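Local coordinates for protein alpha-rhamnosidase (PDB 6I60) that removes rhamnose from natural flavonoids, probably by hydrolysing terminal non-reducing alpha-L-rhamnose residues of alpha-L-rhamnosides, at residues Trp613-Pro616 and Lys622-Ser625; Gly626-Thr631 and Lys670-Glu675; Ser630-Tyr635 and Thr764-Asp769; Trp804-Lys809 and Thr813-His818. All coordinates share one frame; numbering follows the deposited sequence.

Interaction 1 (Trp613-Pro616 and Lys622-Ser625); sequences WCQP and KDNS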
loop_
_atom_site.group_PDB
_atom_site.type_symbol
_atom_site.label_atom_id
_atom_site.label_comp_id
_atom_site.label_asym_id
_atom_site.label_seq_id
_atom_site.Cartn_x
_atom_site.Cartn_y
_atom_site.Cartn_z
ATOM N N TRP A 613 -11.075 -2.973 -18.347
ATOM C CA TRP A 613 -9.900 -3.717 -18.781
ATOM C C TRP A 613 -10.040 -5.201 -18.461
ATOM O O TRP A 613 -10.371 -5.577 -17.331
ATOM C CB TRP A 613 -8.654 -3.149 -18.102
ATOM C CG TRP A 613 -7.357 -3.453 -18.788
ATOM C CD1 TRP A 613 -6.284 -4.107 -18.254
ATOM C CD2 TRP A 613 -6.983 -3.092 -20.122
ATOM N NE1 TRP A 613 -5.269 -4.184 -19.177
ATOM C CE2 TRP A 613 -5.673 -3.567 -20.331
ATOM C CE3 TRP A 613 -7.629 -2.420 -21.161
ATOM C CZ2 TRP A 613 -4.997 -3.386 -21.535
ATOM C CZ3 TRP A 613 -6.957 -2.239 -22.354
ATOM C CH2 TRP A 613 -5.654 -2.720 -22.531
ATOM N N CYS A 614 -9.792 -6.040 -19.468
ATOM C CA CYS A 614 -9.684 -7.490 -19.310
ATOM C C CYS A 614 -11.002 -8.114 -18.845
ATOM O O CYS A 614 -11.097 -8.718 -17.775
ATOM C CB CYS A 614 -8.537 -7.851 -18.362
ATOM S SG CYS A 614 -6.915 -7.466 -19.036
ATOM N N GLN A 615 -12.025 -7.958 -19.680
ATOM C CA GLN A 615 -13.229 -8.751 -19.529
ATOM C C GLN A 615 -12.936 -10.183 -19.974
ATOM O O GLN A 615 -11.958 -10.429 -20.684
ATOM C CB GLN A 615 -14.369 -8.150 -20.349
ATOM C CG GLN A 615 -14.574 -6.657 -20.135
ATOM C CD GLN A 615 -15.755 -6.111 -20.918
ATOM O OE1 GLN A 615 -16.044 -6.562 -22.027
ATOM N NE2 GLN A 615 -16.446 -5.134 -20.340
ATOM N N PRO A 616 -13.752 -11.149 -19.550
ATOM C CA PRO A 616 -13.493 -12.548 -19.929
ATOM C C PRO A 616 -13.413 -12.719 -21.439
ATOM O O PRO A 616 -14.347 -12.390 -22.175
ATOM C CB PRO A 616 -14.690 -13.300 -19.335
ATOM C CG PRO A 616 -15.106 -12.469 -18.182
ATOM C CD PRO A 616 -14.859 -11.042 -18.582
ATOM N N LYS A 622 -15.479 -5.701 -24.866
ATOM C CA LYS A 622 -16.249 -6.223 -25.990
ATOM C C LYS A 622 -17.585 -5.518 -26.170
ATOM O O LYS A 622 -18.181 -5.619 -27.248
ATOM C CB LYS A 622 -16.512 -7.720 -25.817
ATOM C CG LYS A 622 -15.453 -8.459 -25.031
ATOM C CD LYS A 622 -15.763 -9.944 -24.943
ATOM C CE LYS A 622 -17.031 -10.204 -24.148
ATOM N NZ LYS A 622 -16.733 -10.645 -22.753
ATOM N N ASP A 623 -18.070 -4.822 -25.147
ATOM C CA ASP A 623 -19.381 -4.190 -25.179
ATOM C C ASP A 623 -19.334 -2.736 -25.631
ATOM O O ASP A 623 -20.371 -2.064 -25.605
ATOM C CB ASP A 623 -20.035 -4.279 -23.798
ATOM C CG ASP A 623 -19.052 -4.016 -22.673
ATOM O OD1 ASP A 623 -17.871 -3.732 -22.966
ATOM O OD2 ASP A 623 -19.458 -4.095 -21.495
ATOM N N ASN A 624 -18.167 -2.242 -26.047
ATOM C CA ASN A 624 -17.986 -0.840 -26.423
ATOM C C ASN A 624 -18.466 0.085 -25.307
ATOM O O ASN A 624 -19.212 1.043 -25.529
ATOM C CB ASN A 624 -18.693 -0.527 -27.743
ATOM C CG ASN A 624 -17.901 -0.990 -28.947
ATOM O OD1 ASN A 624 -16.926 -1.731 -28.813
ATOM N ND2 ASN A 624 -18.315 -0.555 -30.131
ATOM N N SER A 625 -18.030 -0.221 -24.086
ATOM C CA SER A 625 -18.462 0.484 -22.888
ATOM C C SER A 625 -17.452 1.520 -22.413
ATOM O O SER A 625 -17.657 2.125 -21.356
ATOM C CB SER A 625 -18.742 -0.517 -21.764
ATOM O OG SER A 625 -17.569 -1.236 -21.412
#

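Interaction 2 (Gly626-Thr631 and Lys670-Glu675); sequences GELTST and KKFLKE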
loop_
_atom_site.group_PDB
_atom_site.type_symbol
_atom_site.label_atom_id
_atom_site.label_comp_id
_atom_site.label_asym_id
_atom_site.label_seq_id
_atom_site.Cartn_x
_atom_site.Cartn_y
_atom_site.Cartn_z
ATOM N N GLY A 626 -16.373 1.740 -23.165
ATOM C CA GLY A 626 -15.341 2.659 -22.712
ATOM C C GLY A 626 -15.861 4.064 -22.467
ATOM O O GLY A 626 -15.494 4.707 -21.480
ATOM N N GLU A 627 -16.723 4.558 -23.359
ATOM C CA GLU A 627 -17.277 5.897 -23.181
ATOM C C GLU A 627 -18.274 5.946 -22.028
ATOM O O GLU A 627 -18.467 7.006 -21.423
ATOM C CB GLU A 627 -17.928 6.377 -24.481
ATOM C CG GLU A 627 -19.274 5.738 -24.798
ATOM C CD GLU A 627 -19.151 4.277 -25.196
ATOM O OE1 GLU A 627 -18.174 3.929 -25.895
ATOM O OE2 GLU A 627 -20.031 3.476 -24.808
ATOM N N LEU A 628 -18.911 4.817 -21.708
ATOM C CA LEU A 628 -19.794 4.756 -20.548
ATOM C C LEU A 628 -18.984 4.692 -19.260
ATOM O O LEU A 628 -19.286 5.391 -18.288
ATOM C CB LEU A 628 -20.723 3.546 -20.660
ATOM C CG LEU A 628 -21.928 3.459 -19.718
ATOM C CD1 LEU A 628 -23.161 3.001 -20.473
ATOM C CD2 LEU A 628 -21.645 2.532 -18.546
ATOM N N THR A 629 -17.948 3.849 -19.242
ATOM C CA THR A 629 -17.039 3.802 -18.099
ATOM C C THR A 629 -16.364 5.149 -17.865
ATOM O O THR A 629 -16.173 5.551 -16.713
ATOM C CB THR A 629 -15.981 2.715 -18.311
ATOM O OG1 THR A 629 -16.601 1.545 -18.879
ATOM C CG2 THR A 629 -15.326 2.331 -17.002
ATOM N N SER A 630 -16.030 5.876 -18.938
ATOM C CA SER A 630 -15.349 7.158 -18.779
ATOM C C SER A 630 -16.289 8.204 -18.199
ATOM O O SER A 630 -15.912 8.963 -17.298
ATOM C CB SER A 630 -14.790 7.622 -20.120
ATOM O OG SER A 630 -13.473 7.150 -20.307
ATOM N N THR A 631 -17.516 8.272 -18.718
ATOM C CA THR A 631 -18.506 9.186 -18.163
ATOM C C THR A 631 -18.925 8.762 -16.764
ATOM O O THR A 631 -19.277 9.612 -15.939
ATOM C CB THR A 631 -19.716 9.270 -19.092
ATOM O OG1 THR A 631 -19.267 9.393 -20.449
ATOM C CG2 THR A 631 -20.574 10.470 -18.748
ATOM N N LYS A 670 -29.332 10.274 -21.368
ATOM C CA LYS A 670 -29.813 10.593 -22.706
ATOM C C LYS A 670 -29.063 9.811 -23.778
ATOM O O LYS A 670 -29.629 9.518 -24.838
ATOM C CB LYS A 670 -29.691 12.095 -22.962
ATOM C CG LYS A 670 -30.856 12.913 -22.432
ATOM C CD LYS A 670 -30.869 14.307 -23.043
ATOM C CE LYS A 670 -30.651 15.380 -21.986
ATOM N NZ LYS A 670 -30.596 16.745 -22.580
ATOM N N LYS A 671 -27.802 9.456 -23.523
ATOM C CA LYS A 671 -26.981 8.776 -24.515
ATOM C C LYS A 671 -26.927 7.265 -24.336
ATOM O O LYS A 671 -26.624 6.556 -25.302
ATOM C CB LYS A 671 -25.549 9.330 -24.488
ATOM C CG LYS A 671 -24.742 9.058 -25.755
ATOM C CD LYS A 671 -23.593 10.046 -25.913
ATOM C CE LYS A 671 -23.697 10.826 -27.221
ATOM N NZ LYS A 671 -22.624 11.857 -27.357
ATOM N N PHE A 672 -27.216 6.751 -23.142
ATOM C CA PHE A 672 -27.005 5.339 -22.852
ATOM C C PHE A 672 -28.254 4.589 -22.412
ATOM O O PHE A 672 -28.336 3.382 -22.649
ATOM C CB PHE A 672 -25.923 5.176 -21.773
ATOM C CG PHE A 672 -24.580 5.719 -22.177
ATOM C CD1 PHE A 672 -24.071 5.474 -23.442
ATOM C CD2 PHE A 672 -23.830 6.477 -21.294
ATOM C CE1 PHE A 672 -22.838 5.973 -23.816
ATOM C CE2 PHE A 672 -22.596 6.978 -21.663
ATOM C CZ PHE A 672 -22.100 6.726 -22.925
ATOM N N LEU A 673 -29.218 5.253 -21.781
ATOM C CA LEU A 673 -30.431 4.566 -21.348
ATOM C C LEU A 673 -31.295 4.230 -22.558
ATOM O O LEU A 673 -31.710 5.126 -23.301
ATOM C CB LEU A 673 -31.204 5.429 -20.354
ATOM C CG LEU A 673 -32.411 4.765 -19.691
ATOM C CD1 LEU A 673 -31.968 3.634 -18.776
ATOM C CD2 LEU A 673 -33.226 5.791 -18.925
ATOM N N LYS A 674 -31.570 2.933 -22.756
ATOM C CA LYS A 674 -32.313 2.438 -23.919
ATOM C C LYS A 674 -33.505 1.620 -23.425
ATOM O O LYS A 674 -33.441 0.390 -23.360
ATOM C CB LYS A 674 -31.408 1.615 -24.841
ATOM C CG LYS A 674 -30.223 2.379 -25.406
ATOM C CD LYS A 674 -30.672 3.583 -26.211
ATOM C CE LYS A 674 -29.517 4.540 -26.460
ATOM N NZ LYS A 674 -29.976 5.955 -26.547
ATOM N N GLU A 675 -34.588 2.314 -23.072
ATOM C CA GLU A 675 -35.876 1.692 -22.776
ATOM C C GLU A 675 -35.821 0.728 -21.596
ATOM O O GLU A 675 -36.480 0.954 -20.577
ATOM C CB GLU A 675 -36.411 0.964 -24.013
ATOM C CG GLU A 675 -37.745 0.270 -23.789
ATOM C CD GLU A 675 -38.500 0.021 -25.080
ATOM O OE1 GLU A 675 -39.432 -0.813 -25.074
ATOM O OE2 GLU A 675 -38.162 0.658 -26.100
#

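Interaction 3 (Ser630-Tyr635 and Thr764-Asp769); sequences STFYFY and TRYIFD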
loop_
_atom_site.group_PDB
_atom_site.type_symbol
_atom_site.label_atom_id
_atom_site.label_comp_id
_atom_site.label_asym_id
_atom_site.label_seq_id
_atom_site.Cartn_x
_atom_site.Cartn_y
_atom_site.Cartn_z
ATOM N N SER A 630 -16.030 5.876 -18.938
ATOM C CA SER A 630 -15.349 7.158 -18.779
ATOM C C SER A 630 -16.289 8.204 -18.199
ATOM O O SER A 630 -15.912 8.963 -17.298
ATOM C CB SER A 630 -14.790 7.622 -20.120
ATOM O OG SER A 630 -13.473 7.150 -20.307
ATOM N N THR A 631 -17.516 8.272 -18.718
ATOM C CA THR A 631 -18.506 9.186 -18.163
ATOM C C THR A 631 -18.925 8.762 -16.764
ATOM O O THR A 631 -19.277 9.612 -15.939
ATOM C CB THR A 631 -19.716 9.270 -19.092
ATOM O OG1 THR A 631 -19.267 9.393 -20.449
ATOM C CG2 THR A 631 -20.574 10.470 -18.748
ATOM N N PHE A 632 -18.888 7.457 -16.480
ATOM C CA PHE A 632 -19.157 6.976 -15.129
ATOM C C PHE A 632 -18.187 7.589 -14.128
ATOM O O PHE A 632 -18.587 7.994 -13.030
ATOM C CB PHE A 632 -19.077 5.446 -15.102
ATOM C CG PHE A 632 -19.011 4.854 -13.719
ATOM C CD1 PHE A 632 -17.788 4.554 -13.134
ATOM C CD2 PHE A 632 -20.169 4.568 -13.015
ATOM C CE1 PHE A 632 -17.727 4.001 -11.867
ATOM C CE2 PHE A 632 -20.111 4.010 -11.750
ATOM C CZ PHE A 632 -18.889 3.727 -11.176
ATOM N N TYR A 633 -16.907 7.676 -14.495
ATOM C CA TYR A 633 -15.909 8.244 -13.599
ATOM C C TYR A 633 -15.867 9.764 -13.661
ATOM O O TYR A 633 -15.361 10.393 -12.725
ATOM C CB TYR A 633 -14.531 7.656 -13.911
ATOM C CG TYR A 633 -14.283 6.338 -13.210
ATOM C CD1 TYR A 633 -14.021 6.296 -11.847
ATOM C CD2 TYR A 633 -14.331 5.136 -13.905
ATOM C CE1 TYR A 633 -13.802 5.096 -11.195
ATOM C CE2 TYR A 633 -14.111 3.928 -13.263
ATOM C CZ TYR A 633 -13.847 3.915 -11.907
ATOM O OH TYR A 633 -13.628 2.722 -11.255
ATOM N N PHE A 634 -16.385 10.367 -14.733
ATOM C CA PHE A 634 -16.540 11.818 -14.753
ATOM C C PHE A 634 -17.593 12.257 -13.744
ATOM O O PHE A 634 -17.380 13.207 -12.982
ATOM C CB PHE A 634 -16.908 12.290 -16.160
ATOM C CG PHE A 634 -16.980 13.783 -16.299
ATOM C CD1 PHE A 634 -16.103 14.601 -15.606
ATOM C CD2 PHE A 634 -17.926 14.369 -17.124
ATOM C CE1 PHE A 634 -16.167 15.976 -15.733
ATOM C CE2 PHE A 634 -17.997 15.744 -17.256
ATOM C CZ PHE A 634 -17.116 16.549 -16.559
ATOM N N TYR A 635 -18.737 11.572 -13.726
ATOM C CA TYR A 635 -19.738 11.831 -12.697
ATOM C C TYR A 635 -19.201 11.473 -11.317
ATOM O O TYR A 635 -19.474 12.172 -10.334
ATOM C CB TYR A 635 -21.015 11.050 -13.009
ATOM C CG TYR A 635 -22.092 11.143 -11.951
ATOM C CD1 TYR A 635 -23.033 12.160 -11.981
ATOM C CD2 TYR A 635 -22.174 10.206 -10.930
ATOM C CE1 TYR A 635 -24.021 12.247 -11.018
ATOM C CE2 TYR A 635 -23.156 10.287 -9.961
ATOM C CZ TYR A 635 -24.079 11.308 -10.014
ATOM O OH TYR A 635 -25.062 11.398 -9.057
ATOM N N THR A 764 -15.999 -5.272 -12.023
ATOM C CA THR A 764 -15.930 -6.286 -10.975
ATOM C C THR A 764 -15.879 -5.649 -9.594
ATOM O O THR A 764 -16.371 -6.233 -8.622
ATOM C CB THR A 764 -14.715 -7.191 -11.180
ATOM O OG1 THR A 764 -14.650 -7.606 -12.549
ATOM C CG2 THR A 764 -14.806 -8.422 -10.291
ATOM N N ARG A 765 -15.297 -4.452 -9.492
ATOM C CA ARG A 765 -15.233 -3.745 -8.220
ATOM C C ARG A 765 -16.604 -3.276 -7.743
ATOM O O ARG A 765 -16.787 -3.060 -6.539
ATOM C CB ARG A 765 -14.277 -2.554 -8.343
ATOM C CG ARG A 765 -13.929 -1.874 -7.028
ATOM C CD ARG A 765 -14.422 -0.437 -7.011
ATOM N NE ARG A 765 -14.342 0.164 -5.683
ATOM C CZ ARG A 765 -15.301 0.085 -4.767
ATOM N NH1 ARG A 765 -16.419 -0.580 -5.030
ATOM N NH2 ARG A 765 -15.142 0.668 -3.587
ATOM N N TYR A 766 -17.574 -3.129 -8.649
ATOM C CA TYR A 766 -18.887 -2.609 -8.291
ATOM C C TYR A 766 -20.010 -3.633 -8.373
ATOM O O TYR A 766 -21.071 -3.400 -7.787
ATOM C CB TYR A 766 -19.257 -1.420 -9.192
ATOM C CG TYR A 766 -18.242 -0.299 -9.213
ATOM C CD1 TYR A 766 -18.064 0.526 -8.109
ATOM C CD2 TYR A 766 -17.468 -0.059 -10.342
ATOM C CE1 TYR A 766 -17.140 1.556 -8.127
ATOM C CE2 TYR A 766 -16.541 0.969 -10.369
ATOM C CZ TYR A 766 -16.380 1.773 -9.260
ATOM O OH TYR A 766 -15.460 2.795 -9.283
ATOM N N ILE A 767 -19.810 -4.751 -9.075
ATOM C CA ILE A 767 -20.923 -5.653 -9.357
ATOM C C ILE A 767 -21.419 -6.329 -8.083
ATOM O O ILE A 767 -22.628 -6.507 -7.894
ATOM C CB ILE A 767 -20.522 -6.684 -10.429
ATOM C CG1 ILE A 767 -21.686 -7.634 -10.717
ATOM C CG2 ILE A 767 -19.284 -7.456 -10.002
ATOM C CD1 ILE A 767 -21.758 -8.092 -12.156
ATOM N N PHE A 768 -20.507 -6.707 -7.182
ATOM C CA PHE A 768 -20.929 -7.407 -5.973
ATOM C C PHE A 768 -21.718 -6.489 -5.049
ATOM O O PHE A 768 -22.694 -6.919 -4.424
ATOM C CB PHE A 768 -19.715 -7.985 -5.248
ATOM C CG PHE A 768 -19.013 -9.062 -6.016
ATOM C CD1 PHE A 768 -19.504 -10.354 -6.026
ATOM C CD2 PHE A 768 -17.866 -8.779 -6.736
ATOM C CE1 PHE A 768 -18.863 -11.348 -6.738
ATOM C CE2 PHE A 768 -17.219 -9.768 -7.448
ATOM C CZ PHE A 768 -17.717 -11.054 -7.449
ATOM N N ASP A 769 -21.311 -5.220 -4.951
ATOM C CA ASP A 769 -22.037 -4.274 -4.111
ATOM C C ASP A 769 -23.386 -3.900 -4.716
ATOM O O ASP A 769 -24.334 -3.614 -3.977
ATOM C CB ASP A 769 -21.191 -3.023 -3.880
ATOM C CG ASP A 769 -20.024 -3.273 -2.943
ATOM O OD1 ASP A 769 -20.227 -3.926 -1.897
ATOM O OD2 ASP A 769 -18.903 -2.813 -3.249
#

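Interaction 4 (Trp804-Lys809 and Thr813-His818); sequences WERWEK and TGMNSH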
loop_
_atom_site.group_PDB
_atom_site.type_symbol
_atom_site.label_atom_id
_atom_site.label_comp_id
_atom_site.label_asym_id
_atom_site.label_seq_id
_atom_site.Cartn_x
_atom_site.Cartn_y
_atom_site.Cartn_z
ATOM N N TRP A 804 -4.564 -13.613 -10.857
ATOM C CA TRP A 804 -4.088 -13.506 -12.226
ATOM C C TRP A 804 -4.432 -12.148 -12.823
ATOM O O TRP A 804 -5.323 -11.436 -12.351
ATOM C CB TRP A 804 -4.696 -14.602 -13.101
ATOM C CG TRP A 804 -4.223 -15.975 -12.776
ATOM C CD1 TRP A 804 -3.160 -16.314 -11.994
ATOM C CD2 TRP A 804 -4.804 -17.204 -13.223
ATOM N NE1 TRP A 804 -3.040 -17.680 -11.928
ATOM C CE2 TRP A 804 -4.037 -18.252 -12.674
ATOM C CE3 TRP A 804 -5.898 -17.522 -14.036
ATOM C CZ2 TRP A 804 -4.330 -19.593 -12.909
ATOM C CZ3 TRP A 804 -6.184 -18.855 -14.270
ATOM C CH2 TRP A 804 -5.403 -19.874 -13.709
ATOM N N GLU A 805 -3.710 -11.800 -13.888
ATOM C CA GLU A 805 -4.042 -10.613 -14.664
ATOM C C GLU A 805 -5.272 -10.837 -15.534
ATOM O O GLU A 805 -6.071 -9.913 -15.724
ATOM C CB GLU A 805 -2.846 -10.206 -15.527
ATOM C CG GLU A 805 -3.104 -9.044 -16.470
ATOM C CD GLU A 805 -1.841 -8.563 -17.157
ATOM O OE1 GLU A 805 -0.829 -9.294 -17.119
ATOM O OE2 GLU A 805 -1.859 -7.453 -17.731
ATOM N N ARG A 806 -5.452 -12.051 -16.050
ATOM C CA ARG A 806 -6.563 -12.384 -16.926
ATOM C C ARG A 806 -7.350 -13.557 -16.357
ATOM O O ARG A 806 -6.816 -14.379 -15.605
ATOM C CB ARG A 806 -6.070 -12.728 -18.333
ATOM C CG ARG A 806 -4.802 -11.995 -18.733
ATOM C CD ARG A 806 -5.129 -10.682 -19.416
ATOM N NE ARG A 806 -6.221 -10.841 -20.371
ATOM C CZ ARG A 806 -6.059 -11.237 -21.629
ATOM N NH1 ARG A 806 -4.847 -11.507 -22.094
ATOM N NH2 ARG A 806 -7.113 -11.360 -22.422
ATOM N N TRP A 807 -8.633 -13.625 -16.727
ATOM C CA TRP A 807 -9.471 -14.734 -16.282
ATOM C C TRP A 807 -8.997 -16.056 -16.874
ATOM O O TRP A 807 -9.028 -17.091 -16.199
ATOM C CB TRP A 807 -10.930 -14.473 -16.658
ATOM C CG TRP A 807 -11.537 -13.265 -16.003
ATOM C CD1 TRP A 807 -11.841 -12.075 -16.599
ATOM C CD2 TRP A 807 -11.928 -13.136 -14.630
ATOM N NE1 TRP A 807 -12.391 -11.212 -15.682
ATOM C CE2 TRP A 807 -12.456 -11.838 -14.466
ATOM C CE3 TRP A 807 -11.882 -13.989 -13.523
ATOM C CZ2 TRP A 807 -12.932 -11.374 -13.241
ATOM C CZ3 TRP A 807 -12.356 -13.526 -12.305
ATOM C CH2 TRP A 807 -12.874 -12.231 -12.175
ATOM N N GLU A 808 -8.554 -16.039 -18.126
ATOM C CA GLU A 808 -8.118 -17.253 -18.798
ATOM C C GLU A 808 -6.739 -17.673 -18.309
ATOM O O GLU A 808 -5.887 -16.832 -18.010
ATOM C CB GLU A 808 -8.087 -17.042 -20.312
ATOM C CG GLU A 808 -9.408 -16.578 -20.902
ATOM C CD GLU A 808 -9.568 -15.068 -20.875
ATOM O OE1 GLU A 808 -8.548 -14.354 -20.977
ATOM O OE2 GLU A 808 -10.715 -14.595 -20.749
ATOM N N LYS A 809 -6.524 -18.985 -18.227
ATOM C CA LYS A 809 -5.213 -19.517 -17.878
ATOM C C LYS A 809 -4.266 -19.317 -19.054
ATOM O O LYS A 809 -4.416 -19.960 -20.098
ATOM C CB LYS A 809 -5.322 -20.991 -17.501
ATOM C CG LYS A 809 -3.984 -21.697 -17.375
ATOM C CD LYS A 809 -3.909 -22.513 -16.096
ATOM C CE LYS A 809 -2.839 -23.589 -16.195
ATOM N NZ LYS A 809 -2.772 -24.405 -14.952
ATOM N N THR A 813 4.242 -15.391 -23.146
ATOM C CA THR A 813 4.580 -13.979 -23.088
ATOM C C THR A 813 3.358 -13.133 -23.446
ATOM O O THR A 813 2.347 -13.624 -23.953
ATOM C CB THR A 813 5.752 -13.659 -24.018
ATOM O OG1 THR A 813 5.841 -12.240 -24.202
ATOM C CG2 THR A 813 5.575 -14.337 -25.367
ATOM N N GLY A 814 3.460 -11.840 -23.172
ATOM C CA GLY A 814 2.304 -10.975 -23.257
ATOM C C GLY A 814 1.577 -10.892 -21.930
ATOM O O GLY A 814 1.953 -11.507 -20.928
ATOM N N MET A 815 0.500 -10.108 -21.930
ATOM C CA MET A 815 -0.243 -9.833 -20.705
ATOM C C MET A 815 -0.812 -11.105 -20.089
ATOM O O MET A 815 -2.024 -11.334 -20.136
ATOM C CB MET A 815 -1.365 -8.834 -20.983
ATOM C CG MET A 815 -0.990 -7.397 -20.687
ATOM S SD MET A 815 -2.329 -6.251 -21.046
ATOM C CE MET A 815 -3.762 -7.283 -20.755
ATOM N N ASN A 816 0.056 -11.930 -19.498
ATOM C CA ASN A 816 -0.328 -13.213 -18.920
ATOM C C ASN A 816 0.208 -13.364 -17.500
ATOM O O ASN A 816 0.454 -14.484 -17.046
ATOM C CB ASN A 816 0.168 -14.378 -19.781
ATOM C CG ASN A 816 -0.361 -14.333 -21.202
ATOM O OD1 ASN A 816 -1.420 -13.766 -21.470
ATOM N ND2 ASN A 816 0.371 -14.954 -22.121
ATOM N N SER A 817 0.404 -12.255 -16.791
ATOM C CA SER A 817 1.039 -12.318 -15.481
ATOM C C SER A 817 0.135 -13.002 -14.463
ATOM O O SER A 817 -1.096 -12.942 -14.547
ATOM C CB SER A 817 1.404 -10.920 -14.990
ATOM O OG SER A 817 1.588 -10.913 -13.584
ATOM N N HIS A 818 0.765 -13.651 -13.482
ATOM C CA HIS A 818 0.065 -14.457 -12.489
ATOM C C HIS A 818 0.143 -13.862 -11.086
ATOM O O HIS A 818 -0.008 -14.593 -10.101
ATOM C CB HIS A 818 0.619 -15.882 -12.487
ATOM C CG HIS A 818 0.048 -16.755 -13.560
ATOM N ND1 HIS A 818 -0.484 -18.000 -13.301
ATOM C CD2 HIS A 818 -0.075 -16.561 -14.894
ATOM C CE1 HIS A 818 -0.911 -18.536 -14.432
ATOM N NE2 HIS A 818 -0.674 -17.684 -15.413
#

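Interaction 1 (Trp613-Pro616 and Lys622-Ser625)
Gln-615 and Lys-622 face each other across a tight excursion of the chain, and most of the contact is polar. Two hydrogen bonds use carbonyl oxygens. The backbone N of Lys-622 donates to Gln-615 OE1 at 3.0 Å, arriving from above the amide plane, while Lys-622 NZ reaches Pro-616 O at 3.0 Å within the plane of that carbonyl. The lysine chain makes this reach by bending at its third and fourth torsions, and the ammonium group also forms a salt bridge with Asp-758. A second group of bonds runs from the amide to the carboxylate. Gln-615 NE2 makes two weak bonds to Asp-623, at 3.3 Å to OD1 and 3.4 Å to OD2, with the amide and carboxylate planes 59° apart; its stronger partner is Asp-612. The carboxylate of Asp-623 is held further by Ser-625 OG on OD1 and by Ser-720 on OD2. An alanine in place of Gln-615 would probably leave the N of Lys-622 without its acceptor and rob Asp-612 of its amide partner. The pattern is that of a non-helical loop pinned to itself by side-chain-to-backbone bonds, here between helices 586-599 and 626-648 of the six-hairpin glycosidase domain.

Interaction 2 (Gly626-Thr631 and Lys670-Glu675)
Leu-628, in the first turn of helix 626-648, lies with its CA 7.6 Å from the CA of Phe-672, the last helical residue of helix 651-672, just before Leu-673 turns the chain into a short strand. The phenyl ring of Phe-672 carries the contact; its CB is directed at helix 626-648. Leu-628 CD1 sits over one face of the ring, 3.8 Å from the centroid, in a CH-pi contact displaced toward the rim, and comes within 3.5 Å of Phe-672 CG. This methyl reaches the ring because Leu-628 CG stands opposite its own backbone N (chi1 -167°); the two side chains pass each other in opposite directions. Lys-671 CB backs the other face. Glu-627 adds its aliphatic part, CG lying 3.5 Å from Phe-672 CZ, with its carboxylate plane turned 48° from the ring. Near the ring plane, at the edge, is Thr-631 OG1, which is not left unsatisfied: it donates to Glu-627 O at 2.7 Å, an oxygen that also accepts from Thr-631 N. Phe-668, one helical turn before Phe-672, meets the same ring edge-to-face and touches both Leu-628 and Thr-631. Joining the start of one helix to the end of the next in this way is characteristic of an antiparallel helical hairpin, here within the six-hairpin glycosidase domain, whose family fold is an (alpha/alpha)6 barrel.

Interaction 3 (Ser630-Tyr635 and Thr764-Asp769)
The hydroxyls of Tyr-633 and Tyr-766 meet at 2.7 Å between OH and OH, and either could donate. This is the hydrogen bond that joins the two segments, and Tyr-633 OH lies in the plane of the Tyr-766 ring, at its edge. The two tyrosine side chains approach obliquely. Phe-632 comes at Tyr-766 from the opposite direction and presents its edge to the ring face, a T-shaped pair with centroids 5.0 Å apart and planes at 66°. With chi1 at 166° its CG trails beside the carbonyl carbon, and the ring extends across until Phe-632 CE1 approaches Tyr-766 CE2 to 3.6 Å. The other face of Tyr-766 is backed by Arg-765 CD, whose guanidinium NH2 is held by a salt bridge to Glu-515 and a hydrogen bond to Tyr-571. Helices 626-648 and 761-773 are thus linked by long aromatic side chains rather than by close backbones. The phenol pairing gives two polar atoms a mutual partner within a buried, largely aromatic interface and fixes the end of the Tyr-766 ring, while the sandwich between Phe-632 and Arg-765 CD probably limits its turning.

Interaction 4 (Trp804-Lys809 and Thr813-His818)
Glu-805 and Ser-817 bind each other twice, through backbone and side chain. Glu-805 N donates to Ser-817 O at 2.9 Å, and Ser-817 N returns a bond to Glu-805 OE1 at 3.2 Å, using the anti lone pair of that oxygen. The glutamate reaches past Ser-817 because its chain is fully extended (chi1 175°, chi2 172°); OE1 also forms a salt bridge with Arg-500. Met-815 crosses this side chain at about a right angle, its CG and SD against Glu-805 OE2, which also has a polar partner outside the two segments. Replacing Glu-805 with an alanine would probably strip Ser-817 N of its acceptor and leave Arg-500 without its carboxylate mate. Ser-817 OG is satisfied by Gln-499 and His-820. The backbone O of Met-815, the centre of an inverse gamma turn, lies at the edge of the Arg-806 guanidinium and takes a weak bond from Arg-806 NH1 at 3.4 Å. Trp-804 and His-818 run side by side, His-818 CE1 over the indole face with the ring planes at 50°; His-818 NE2 bonds to Leu-810 O, while His-818 N is taken by Glu-395. Two limbs of a non-helical loop between helices 792-797 and 826-835 close on each other, beside a bound triethylene glycol about 3 Å from the Glu-805 side chain, probably from the crystallisation liquor, which is consistent with a pocket, probably in the active-site region, of the (alpha/alpha)6-barrel domain.

How the interactions relate
Along the chain, interaction 1 comes first and closes a short loop just ahead of helix 626-648. That helix then begins two contacts: interaction 2 uses its first turn to reach the end of helix 651-672, and interaction 3, sharing Ser-630 and Thr-631, uses the next turns to reach helix 761-773. Both closures start from the same stretch, one short, to residues 670-675, the other long, to residues 764-769. Interaction 4 closes a second local loop further on. It packs against interaction 1, where Cys-614 SG meets Met-815 CE and Pro-616 lies against Trp-807 and Glu-808, and more lightly against interaction 3, through Thr-764 on Trp-807. Together they tie loops and helices of the six-hairpin domain.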